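Side-chain contacts in thymidylate synthase A (Bacillus subtilis, PDB 1BKP), which catalyses the reductive methylation of dUMP to dTMP, with 5,10-methylenetetrahydrofolate as both one-carbon donor and reductant: residues E70-W75 with Q199-Q204; V126-H131 with S139-T144; Y162-Y167 with L173-R178. All blocks are in the same frame, centred on the assembly; numbering follows the deposited sequence.

In the fold
The three contacts lie close together, with centres about 10 to 14 Å apart. Interaction 1 pairs helix 64-75 with helix 188-206. Interactions 2 and 3 both fall in the sequence between those helices, interaction 2 first. They share the mixed sheet, in which edge strand 143-145 neighbours strand 161-169, and that strand pairs with strand 172-183. W166 lies where the three meet: I202 of interaction 1 and L129 of interaction 2 both pack on its indole. One sheet face thus carries the helices. The other meets the second subunit, as in thymidylate synthases generally. Interactions 2 and 3 both touch that subunit, and catalytic C160 comes just before strand 161-169.

Interaction 1 (E70-W75 with Q199-Q204); sequences ELLWIW and QRMIAQ
L72 and M201 mark the nearest backbone approach of helices 64-75 and 188-206, with their CA atoms 10.6 Å apart. At that spacing the main chains do not meet, and the side chains bridge the gap.

M201 does most of the bridging. Its CG lies anti to the carbonyl carbon (chi1 -74°), and the chain runs on extended as far as the sulfur. It then bends at chi3 (73°), which turns the methyl group aside. The sulfur and the methyl therefore serve different partners. L71 meets the sulfur: its CD2 lies 4.0 Å from M201 SD. These two side chains pass alongside each other in opposite directions. L72 meets the methyl instead, with L72 CD2 3.7 Å from M201 CE. Here the two side chains cross obliquely. L72 does not start out facing the other helix, and its methyl end is what comes close.

Beside this pairing, W75 and I202 both face across, but more loosely. W75 CZ3 comes no nearer than 4.6 Å to I202 CD1. W75 is held by its own bond from NE1 to the hydroxyl of Y195, one of the residues of helix 188-206. L71 and W75 also rest on L198 of that helix, and M201 touches F253 on a nearby loop. On another side of helix 188-206, Q199 sends NE2 to the backbone oxygen of L173. The side chain of L71 lies about 8 Å from that of N191, a predicted dUMP-binding residue.

The contact is small, buried and wholly apolar. No polar bond links the two segments, so the fit probably rests on the shapes of M201, L71 and L72, with W75 and I202 beside them. The flexible thioether fills the wide gap between the helices.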
loop_
_atom_site.group_PDB
_atom_site.type_symbol
_atom_site.label_atom_id
_atom_site.label_comp_id
_atom_site.label_asym_id
_atom_site.label_seq_id
_atom_site.Cartn_x
_atom_site.Cartn_y
_atom_site.Cartn_z
ATOM N N GLU A 70 8.461 13.438 16.372
ATOM C CA GLU A 70 7.603 13.643 15.191
ATOM C C GLU A 70 6.509 12.597 15.221
ATOM O O GLU A 70 5.365 12.920 14.964
ATOM C CB GLU A 70 8.410 13.487 13.919
ATOM C CG GLU A 70 7.641 13.732 12.683
ATOM C CD GLU A 70 8.492 13.355 11.500
ATOM O OE1 GLU A 70 9.394 14.149 11.175
ATOM O OE2 GLU A 70 8.415 12.203 11.064
ATOM N N LEU A 71 6.837 11.360 15.585
ATOM C CA LEU A 71 5.750 10.332 15.707
ATOM C C LEU A 71 4.651 10.781 16.676
ATOM O O LEU A 71 3.473 10.714 16.363
ATOM C CB LEU A 71 6.354 9.005 16.164
ATOM C CG LEU A 71 5.323 7.853 16.199
ATOM C CD1 LEU A 71 5.028 7.376 14.759
ATOM C CD2 LEU A 71 5.866 6.745 17.076
ATOM N N LEU A 72 5.016 11.304 17.864
ATOM C CA LEU A 72 3.992 11.723 18.850
ATOM C C LEU A 72 3.146 12.908 18.376
ATOM O O LEU A 72 1.944 12.950 18.588
ATOM C CB LEU A 72 4.648 12.073 20.199
ATOM C CG LEU A 72 5.411 10.889 20.847
ATOM C CD1 LEU A 72 6.293 11.406 22.095
ATOM C CD2 LEU A 72 4.339 9.873 21.326
ATOM N N TRP A 73 3.780 13.827 17.664
ATOM C CA TRP A 73 3.129 15.022 17.150
ATOM C C TRP A 73 2.030 14.522 16.151
ATOM O O TRP A 73 0.918 15.055 16.100
ATOM C CB TRP A 73 4.183 15.846 16.368
ATOM C CG TRP A 73 3.678 17.047 15.656
ATOM C CD1 TRP A 73 2.953 18.062 16.183
ATOM C CD2 TRP A 73 3.874 17.380 14.267
ATOM N NE1 TRP A 73 2.673 19.021 15.217
ATOM C CE2 TRP A 73 3.255 18.631 14.042
ATOM C CE3 TRP A 73 4.521 16.757 13.208
ATOM C CZ2 TRP A 73 3.272 19.254 12.806
ATOM C CZ3 TRP A 73 4.537 17.392 11.947
ATOM C CH2 TRP A 73 3.935 18.598 11.765
ATOM N N ILE A 74 2.410 13.646 15.215
ATOM C CA ILE A 74 1.431 13.136 14.247
ATOM C C ILE A 74 0.325 12.185 14.839
ATOM O O ILE A 74 -0.924 12.396 14.608
ATOM C CB ILE A 74 2.166 12.347 13.115
ATOM C CG1 ILE A 74 3.184 13.282 12.341
ATOM C CG2 ILE A 74 1.136 11.781 12.042
ATOM C CD1 ILE A 74 4.266 12.332 11.553
ATOM N N TRP A 75 0.759 11.165 15.563
ATOM C CA TRP A 75 -0.151 10.113 16.041
ATOM C C TRP A 75 -0.803 10.297 17.411
ATOM O O TRP A 75 -1.930 9.851 17.588
ATOM C CB TRP A 75 0.593 8.775 16.100
ATOM C CG TRP A 75 0.772 8.138 14.706
ATOM C CD1 TRP A 75 1.670 8.484 13.694
ATOM C CD2 TRP A 75 -0.070 7.109 14.176
ATOM N NE1 TRP A 75 1.411 7.710 12.571
ATOM C CE2 TRP A 75 0.363 6.853 12.836
ATOM C CE3 TRP A 75 -1.135 6.367 14.710
ATOM C CZ2 TRP A 75 -0.241 5.876 12.030
ATOM C CZ3 TRP A 75 -1.745 5.369 13.887
ATOM C CH2 TRP A 75 -1.291 5.142 12.577
ATOM N N GLN A 199 4.623 0.533 16.576
ATOM C CA GLN A 199 4.157 -0.827 16.760
ATOM C C GLN A 199 4.249 -1.208 18.236
ATOM O O GLN A 199 3.290 -1.847 18.792
ATOM C CB GLN A 199 4.988 -1.818 15.977
ATOM C CG GLN A 199 4.352 -3.192 15.949
ATOM C CD GLN A 199 5.151 -4.159 15.110
ATOM O OE1 GLN A 199 6.259 -3.839 14.732
ATOM N NE2 GLN A 199 4.614 -5.372 14.851
ATOM N N ARG A 200 5.447 -1.003 18.811
ATOM C CA ARG A 200 5.689 -1.299 20.232
ATOM C C ARG A 200 4.760 -0.530 21.148
ATOM O O ARG A 200 4.229 -1.118 22.124
ATOM C CB ARG A 200 7.164 -1.044 20.588
ATOM C CG ARG A 200 8.104 -2.033 19.747
ATOM C CD ARG A 200 9.600 -1.750 19.927
ATOM N NE ARG A 200 10.309 -2.651 19.029
ATOM C CZ ARG A 200 11.029 -3.686 19.429
ATOM N NH1 ARG A 200 11.257 -3.915 20.738
ATOM N NH2 ARG A 200 11.582 -4.433 18.518
ATOM N N MET A 201 4.490 0.748 20.871
ATOM C CA MET A 201 3.562 1.515 21.731
ATOM C C MET A 201 2.157 0.923 21.752
ATOM O O MET A 201 1.542 0.733 22.826
ATOM C CB MET A 201 3.409 2.930 21.215
ATOM C CG MET A 201 4.728 3.771 21.532
ATOM S SD MET A 201 4.646 5.329 20.584
ATOM C CE MET A 201 3.405 6.301 21.428
ATOM N N ILE A 202 1.674 0.614 20.540
ATOM C CA ILE A 202 0.285 0.170 20.360
ATOM C C ILE A 202 0.117 -1.244 20.882
ATOM O O ILE A 202 -0.858 -1.541 21.523
ATOM C CB ILE A 202 -0.340 0.412 18.859
ATOM C CG1 ILE A 202 -0.636 1.932 18.645
ATOM C CG2 ILE A 202 -1.696 -0.454 18.733
ATOM C CD1 ILE A 202 -0.977 2.334 17.255
ATOM N N ALA A 203 1.089 -2.095 20.664
ATOM C CA ALA A 203 0.984 -3.453 21.170
ATOM C C ALA A 203 0.921 -3.432 22.740
ATOM O O ALA A 203 0.141 -4.210 23.360
ATOM C CB ALA A 203 2.218 -4.235 20.715
ATOM N N GLN A 204 1.683 -2.479 23.357
ATOM C CA GLN A 204 1.746 -2.418 24.793
ATOM C C GLN A 204 0.391 -2.041 25.360
ATOM O O GLN A 204 -0.042 -2.677 26.293
ATOM C CB GLN A 204 2.843 -1.443 25.262
ATOM C CG GLN A 204 2.772 -1.176 26.817
ATOM C CD GLN A 204 4.030 -0.501 27.323
ATOM O OE1 GLN A 204 5.120 -0.950 27.012
ATOM N NE2 GLN A 204 3.885 0.599 28.119
#

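Interaction 2 (V126-H131 with S139-T144)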
loop_
_atom_site.group_PDB
_atom_site.type_symbol
_atom_site.label_atom_id
_atom_site.label_comp_id
_atom_site.label_asym_id
_atom_site.label_seq_id
_atom_site.Cartn_x
_atom_site.Cartn_y
_atom_site.Cartn_z
ATOM N N VAL A 126 -7.366 7.016 14.889
ATOM C CA VAL A 126 -6.514 6.371 15.859
ATOM C C VAL A 126 -7.407 5.704 16.958
ATOM O O VAL A 126 -7.198 4.534 17.285
ATOM C CB VAL A 126 -5.558 7.390 16.496
ATOM C CG1 VAL A 126 -4.714 6.726 17.588
ATOM C CG2 VAL A 126 -4.667 8.049 15.414
ATOM N N ASP A 127 -8.390 6.428 17.512
ATOM C CA ASP A 127 -9.264 5.793 18.508
ATOM C C ASP A 127 -10.097 4.676 17.913
ATOM O O ASP A 127 -10.313 3.644 18.576
ATOM C CB ASP A 127 -10.180 6.847 19.118
ATOM C CG ASP A 127 -9.419 7.802 20.043
ATOM O OD1 ASP A 127 -8.394 7.385 20.658
ATOM O OD2 ASP A 127 -9.825 8.977 20.059
ATOM N N TYR A 128 -10.424 4.791 16.624
ATOM C CA TYR A 128 -11.200 3.760 16.024
ATOM C C TYR A 128 -10.286 2.502 15.915
ATOM O O TYR A 128 -10.646 1.373 16.298
ATOM C CB TYR A 128 -11.650 4.177 14.616
ATOM C CG TYR A 128 -12.552 3.123 14.017
ATOM C CD1 TYR A 128 -13.912 3.068 14.363
ATOM C CD2 TYR A 128 -12.046 2.158 13.154
ATOM C CE1 TYR A 128 -14.736 2.102 13.850
ATOM C CE2 TYR A 128 -12.861 1.190 12.632
ATOM C CZ TYR A 128 -14.194 1.187 12.969
ATOM O OH TYR A 128 -14.979 0.324 12.254
ATOM N N LEU A 129 -9.042 2.711 15.463
ATOM C CA LEU A 129 -8.103 1.584 15.353
ATOM C C LEU A 129 -7.855 0.945 16.723
ATOM O O LEU A 129 -7.897 -0.304 16.853
ATOM C CB LEU A 129 -6.717 2.125 14.837
ATOM C CG LEU A 129 -5.539 1.055 14.850
ATOM C CD1 LEU A 129 -5.851 -0.079 13.844
ATOM C CD2 LEU A 129 -4.119 1.678 14.579
ATOM N N LEU A 130 -7.626 1.756 17.765
ATOM C CA LEU A 130 -7.310 1.173 19.102
ATOM C C LEU A 130 -8.460 0.266 19.602
ATOM O O LEU A 130 -8.238 -0.913 20.005
ATOM C CB LEU A 130 -7.048 2.296 20.103
ATOM C CG LEU A 130 -5.645 2.924 19.946
ATOM C CD1 LEU A 130 -5.584 4.048 20.881
ATOM C CD2 LEU A 130 -4.414 1.969 20.194
ATOM N N HIS A 131 -9.686 0.755 19.373
ATOM C CA HIS A 131 -10.882 0.037 19.769
ATOM C C HIS A 131 -10.986 -1.281 18.994
ATOM O O HIS A 131 -11.240 -2.333 19.553
ATOM C CB HIS A 131 -12.114 0.887 19.555
ATOM C CG HIS A 131 -13.417 0.146 19.847
ATOM N ND1 HIS A 131 -13.992 -0.723 18.943
ATOM C CD2 HIS A 131 -14.175 0.083 20.960
ATOM C CE1 HIS A 131 -15.039 -1.307 19.505
ATOM N NE2 HIS A 131 -15.177 -0.833 20.722
ATOM N N SER A 139 -10.325 -8.488 12.196
ATOM C CA SER A 139 -10.628 -7.689 11.029
ATOM C C SER A 139 -9.574 -7.630 9.900
ATOM O O SER A 139 -8.337 -7.586 10.154
ATOM C CB SER A 139 -10.972 -6.295 11.515
ATOM O OG SER A 139 -11.048 -5.373 10.459
ATOM N N ARG A 140 -10.077 -7.634 8.654
ATOM C CA ARG A 140 -9.200 -7.523 7.483
ATOM C C ARG A 140 -9.132 -6.059 6.996
ATOM O O ARG A 140 -8.643 -5.820 5.877
ATOM C CB ARG A 140 -9.734 -8.414 6.355
ATOM C CG ARG A 140 -9.541 -9.832 6.784
ATOM C CD ARG A 140 -9.924 -10.807 5.730
ATOM N NE ARG A 140 -9.806 -12.157 6.252
ATOM C CZ ARG A 140 -10.802 -13.032 6.243
ATOM N NH1 ARG A 140 -11.961 -12.729 5.681
ATOM N NH2 ARG A 140 -10.598 -14.241 6.738
ATOM N N ARG A 141 -9.522 -5.124 7.867
ATOM C CA ARG A 141 -9.544 -3.713 7.557
ATOM C C ARG A 141 -8.943 -2.811 8.637
ATOM O O ARG A 141 -9.468 -1.731 8.845
ATOM C CB ARG A 141 -11.029 -3.278 7.385
ATOM C CG ARG A 141 -11.802 -4.032 6.352
ATOM C CD ARG A 141 -13.276 -4.102 6.684
ATOM N NE ARG A 141 -13.813 -2.911 7.311
ATOM C CZ ARG A 141 -14.700 -2.932 8.300
ATOM N NH1 ARG A 141 -15.178 -4.085 8.753
ATOM N NH2 ARG A 141 -15.129 -1.795 8.829
ATOM N N HIS A 142 -7.891 -3.232 9.326
ATOM C CA HIS A 142 -7.287 -2.390 10.384
ATOM C C HIS A 142 -6.293 -1.496 9.610
ATOM O O HIS A 142 -5.094 -1.873 9.466
ATOM C CB HIS A 142 -6.462 -3.264 11.315
ATOM C CG HIS A 142 -7.272 -4.097 12.264
ATOM N ND1 HIS A 142 -8.357 -3.577 12.977
ATOM C CD2 HIS A 142 -7.083 -5.357 12.720
ATOM C CE1 HIS A 142 -8.790 -4.488 13.832
ATOM N NE2 HIS A 142 -8.032 -5.575 13.696
ATOM N N ILE A 143 -6.816 -0.449 8.980
ATOM C CA ILE A 143 -5.999 0.430 8.140
ATOM C C ILE A 143 -6.069 1.926 8.531
ATOM O O ILE A 143 -7.131 2.350 8.996
ATOM C CB ILE A 143 -6.548 0.341 6.696
ATOM C CG1 ILE A 143 -6.309 -1.064 6.083
ATOM C CG2 ILE A 143 -5.996 1.552 5.806
ATOM C CD1 ILE A 143 -7.029 -1.271 4.816
ATOM N N THR A 144 -4.950 2.676 8.502
ATOM C CA THR A 144 -5.082 4.106 8.722
ATOM C C THR A 144 -4.543 4.628 7.401
ATOM O O THR A 144 -3.669 3.954 6.786
ATOM C CB THR A 144 -4.223 4.665 9.848
ATOM O OG1 THR A 144 -2.832 4.345 9.664
ATOM C CG2 THR A 144 -4.669 4.062 11.160
#
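This contact joins helix 125-135 to edge strand 143-145 and the loop before it, with L129 against H142 and T144. The loop carries R140 and R141, both predicted to bind dUMP at a site shared between the subunits.

L129 holds the buried end with its forked tip. Its CG is anti to the backbone N (chi1 172°), and the two methyls then part. CD1 lies 4.1 Å from H142 CB, where the two side chains cross at about a right angle. CD2 lies 4.2 Å from T144 CG2. The other branch of T144, OG1, bonds to the hydroxyl of T164 on the next strand.

H142 is the centre of an inverse gamma turn, with a weak bond from I143 N to R141 O. S139 CB sits 3.6 Å above one face of its imidazole, toward the rim, and NE2 bonds to the backbone oxygen of P137. S139 also forms an ST turn: its OG accepts from R141 N at 3.0 Å.

Y128 approaches R141 without bonding. Y128 OH is 4.0 Å from R141 NH2, and the ring and guanidinium planes are 46° apart. The Y128 ring makes a cation-pi contact with R116.

R141 packs on R180 of the second subunit, and R140 O accepts from that residue. These contacts and the two turns probably help to hold the loop that carries R140 and R141, consistent with their predicted role in binding dUMP.

Interaction 3 (Y162-Y167 with L173-R178)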
loop_
_atom_site.group_PDB
_atom_site.type_symbol
_atom_site.label_atom_id
_atom_site.label_comp_id
_atom_site.label_asym_id
_atom_site.label_seq_id
_atom_site.Cartn_x
_atom_site.Cartn_y
_atom_site.Cartn_z
ATOM N N TYR A 162 2.355 7.011 4.311
ATOM C CA TYR A 162 0.989 7.471 4.375
ATOM C C TYR A 162 -0.056 6.442 4.833
ATOM O O TYR A 162 -1.241 6.816 5.008
ATOM C CB TYR A 162 0.615 8.000 2.938
ATOM C CG TYR A 162 0.463 6.940 1.800
ATOM C CD1 TYR A 162 1.604 6.474 1.088
ATOM C CD2 TYR A 162 -0.765 6.269 1.593
ATOM C CE1 TYR A 162 1.529 5.401 0.243
ATOM C CE2 TYR A 162 -0.850 5.179 0.726
ATOM C CZ TYR A 162 0.327 4.757 0.043
ATOM O OH TYR A 162 0.298 3.744 -0.859
ATOM N N GLU A 163 0.327 5.175 4.953
ATOM C CA GLU A 163 -0.689 4.191 5.389
ATOM C C GLU A 163 -0.127 3.095 6.192
ATOM O O GLU A 163 1.119 2.798 6.150
ATOM C CB GLU A 163 -1.468 3.582 4.147
ATOM C CG GLU A 163 -0.508 2.717 3.321
ATOM C CD GLU A 163 -1.223 2.002 2.147
ATOM O OE1 GLU A 163 -2.425 1.826 2.184
ATOM O OE2 GLU A 163 -0.557 1.582 1.224
ATOM N N THR A 164 -0.999 2.478 7.012
ATOM C CA THR A 164 -0.562 1.313 7.801
ATOM C C THR A 164 -1.690 0.291 7.729
ATOM O O THR A 164 -2.836 0.643 7.494
ATOM C CB THR A 164 -0.367 1.597 9.306
ATOM O OG1 THR A 164 -1.616 1.928 9.951
ATOM C CG2 THR A 164 0.541 2.809 9.568
ATOM N N GLN A 165 -1.353 -0.979 7.882
ATOM C CA GLN A 165 -2.391 -2.044 7.992
ATOM C C GLN A 165 -1.890 -2.917 9.176
ATOM O O GLN A 165 -0.723 -3.267 9.261
ATOM C CB GLN A 165 -2.550 -2.875 6.696
ATOM C CG GLN A 165 -3.670 -3.900 6.954
ATOM C CD GLN A 165 -4.180 -4.524 5.660
ATOM O OE1 GLN A 165 -3.746 -4.219 4.616
ATOM N NE2 GLN A 165 -5.187 -5.416 5.780
ATOM N N TRP A 166 -2.795 -3.337 10.052
ATOM C CA TRP A 166 -2.379 -4.068 11.245
ATOM C C TRP A 166 -3.089 -5.420 11.205
ATOM O O TRP A 166 -4.182 -5.519 10.660
ATOM C CB TRP A 166 -2.883 -3.272 12.500
ATOM C CG TRP A 166 -2.328 -1.846 12.612
ATOM C CD1 TRP A 166 -2.730 -0.724 11.897
ATOM C CD2 TRP A 166 -1.302 -1.412 13.477
ATOM N NE1 TRP A 166 -1.991 0.355 12.270
ATOM C CE2 TRP A 166 -1.099 -0.041 13.231
ATOM C CE3 TRP A 166 -0.527 -2.055 14.447
ATOM C CZ2 TRP A 166 -0.120 0.708 13.906
ATOM C CZ3 TRP A 166 0.451 -1.328 15.134
ATOM C CH2 TRP A 166 0.652 0.060 14.841
ATOM N N TYR A 167 -2.471 -6.450 11.799
ATOM C CA TYR A 167 -3.118 -7.762 11.742
ATOM C C TYR A 167 -2.936 -8.347 13.160
ATOM O O TYR A 167 -1.827 -8.249 13.747
ATOM C CB TYR A 167 -2.348 -8.664 10.783
ATOM C CG TYR A 167 -2.109 -8.025 9.426
ATOM C CD1 TYR A 167 -1.008 -7.190 9.201
ATOM C CD2 TYR A 167 -2.939 -8.293 8.349
ATOM C CE1 TYR A 167 -0.757 -6.660 7.955
ATOM C CE2 TYR A 167 -2.668 -7.778 7.085
ATOM C CZ TYR A 167 -1.577 -6.972 6.916
ATOM O OH TYR A 167 -1.284 -6.509 5.660
ATOM N N LEU A 173 0.512 -8.833 17.308
ATOM C CA LEU A 173 0.176 -7.674 16.510
ATOM C C LEU A 173 1.262 -7.394 15.429
ATOM O O LEU A 173 2.404 -7.022 15.761
ATOM C CB LEU A 173 0.083 -6.464 17.431
ATOM C CG LEU A 173 -0.464 -5.162 16.811
ATOM C CD1 LEU A 173 -1.855 -5.342 16.177
ATOM C CD2 LEU A 173 -0.579 -4.023 17.928
ATOM N N HIS A 174 0.928 -7.648 14.158
ATOM C CA HIS A 174 1.837 -7.423 13.008
ATOM C C HIS A 174 1.488 -6.050 12.424
ATOM O O HIS A 174 0.283 -5.646 12.413
ATOM C CB HIS A 174 1.609 -8.537 11.965
ATOM C CG HIS A 174 1.697 -9.914 12.538
ATOM N ND1 HIS A 174 2.789 -10.763 12.361
ATOM C CD2 HIS A 174 0.766 -10.644 13.232
ATOM C CE1 HIS A 174 2.527 -11.940 12.923
ATOM N NE2 HIS A 174 1.314 -11.904 13.453
ATOM N N LEU A 175 2.519 -5.349 11.877
ATOM C CA LEU A 175 2.293 -4.019 11.357
ATOM C C LEU A 175 2.889 -3.997 9.969
ATOM O O LEU A 175 4.032 -4.460 9.785
ATOM C CB LEU A 175 3.017 -2.914 12.203
ATOM C CG LEU A 175 3.134 -1.515 11.540
ATOM C CD1 LEU A 175 1.681 -1.005 11.246
ATOM C CD2 LEU A 175 3.862 -0.527 12.471
ATOM N N GLU A 176 2.115 -3.487 8.990
ATOM C CA GLU A 176 2.657 -3.334 7.636
ATOM C C GLU A 176 2.501 -1.842 7.294
ATOM O O GLU A 176 1.417 -1.284 7.385
ATOM C CB GLU A 176 1.875 -4.215 6.632
ATOM C CG GLU A 176 2.455 -4.121 5.248
ATOM C CD GLU A 176 2.094 -5.279 4.316
ATOM O OE1 GLU A 176 1.077 -5.947 4.569
ATOM O OE2 GLU A 176 2.824 -5.499 3.335
ATOM N N VAL A 177 3.551 -1.202 6.797
ATOM C CA VAL A 177 3.492 0.222 6.505
ATOM C C VAL A 177 3.892 0.448 5.037
ATOM O O VAL A 177 4.653 -0.327 4.499
ATOM C CB VAL A 177 4.598 0.893 7.445
ATOM C CG1 VAL A 177 4.831 2.296 7.188
ATOM C CG2 VAL A 177 4.217 0.701 8.913
ATOM N N ARG A 178 3.451 1.535 4.422
ATOM C CA ARG A 178 3.931 1.826 3.058
ATOM C C ARG A 178 4.291 3.270 2.889
ATOM O O ARG A 178 3.499 4.153 3.286
ATOM C CB ARG A 178 2.920 1.489 1.945
ATOM C CG ARG A 178 3.578 1.558 0.496
ATOM C CD ARG A 178 2.653 0.917 -0.523
ATOM N NE ARG A 178 3.314 0.950 -1.815
ATOM C CZ ARG A 178 3.284 1.947 -2.675
ATOM N NH1 ARG A 178 2.397 2.926 -2.541
ATOM N NH2 ARG A 178 3.990 1.851 -3.785
#
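W166 and L175 form the tight part of this antiparallel hairpin, on the sheet face they share with T164 and V177. L175 CD1 stands over the indole in a CH-pi contact, 3.6 Å from the centroid of the six-membered ring of W166. L173 comes to the ring edge instead, with its CG 3.9 Å from W166 CE3. The W166 CG lies anti to the carbonyl carbon (chi1 -60°), and its ring runs beside L175 in the same direction. T164 and V177 fit less closely, 4.3 Å apart at their CG2 atoms.

Paired backbone bonds hold the strands, such as Q165 N to E176 O at 2.8 Å. The other face, with E163, Q165, Y167, H174, E176 and R178, is polar and buried except toward H174 at the turn end. The H174 side chain is looser there, CD2 lying 3.6 Å from Y167 O, but its backbone stays tightly paired with Y167. The Y167 hydroxyl donates to E176 OE1 at 2.7 Å, nearly along the C-O axis. R178 NH1 donates to Y162 OH at 2.8 Å, with the oxygen almost in the guanidinium plane. The E163 side chain crosses that of R178, with OE2 3.6 Å from R178 CB, without a salt bridge.

This face meets the second subunit, whose R178 forms a salt bridge to E176 OE1 and whose E163 bonds to Y162 OH. E176 OE2 bonds to S44 OG of the second subunit and to N216 ND2 of its own chain. These bonds satisfy buried charges, and the arginine, hydroxyl and amide partners probably keep E176 ionised.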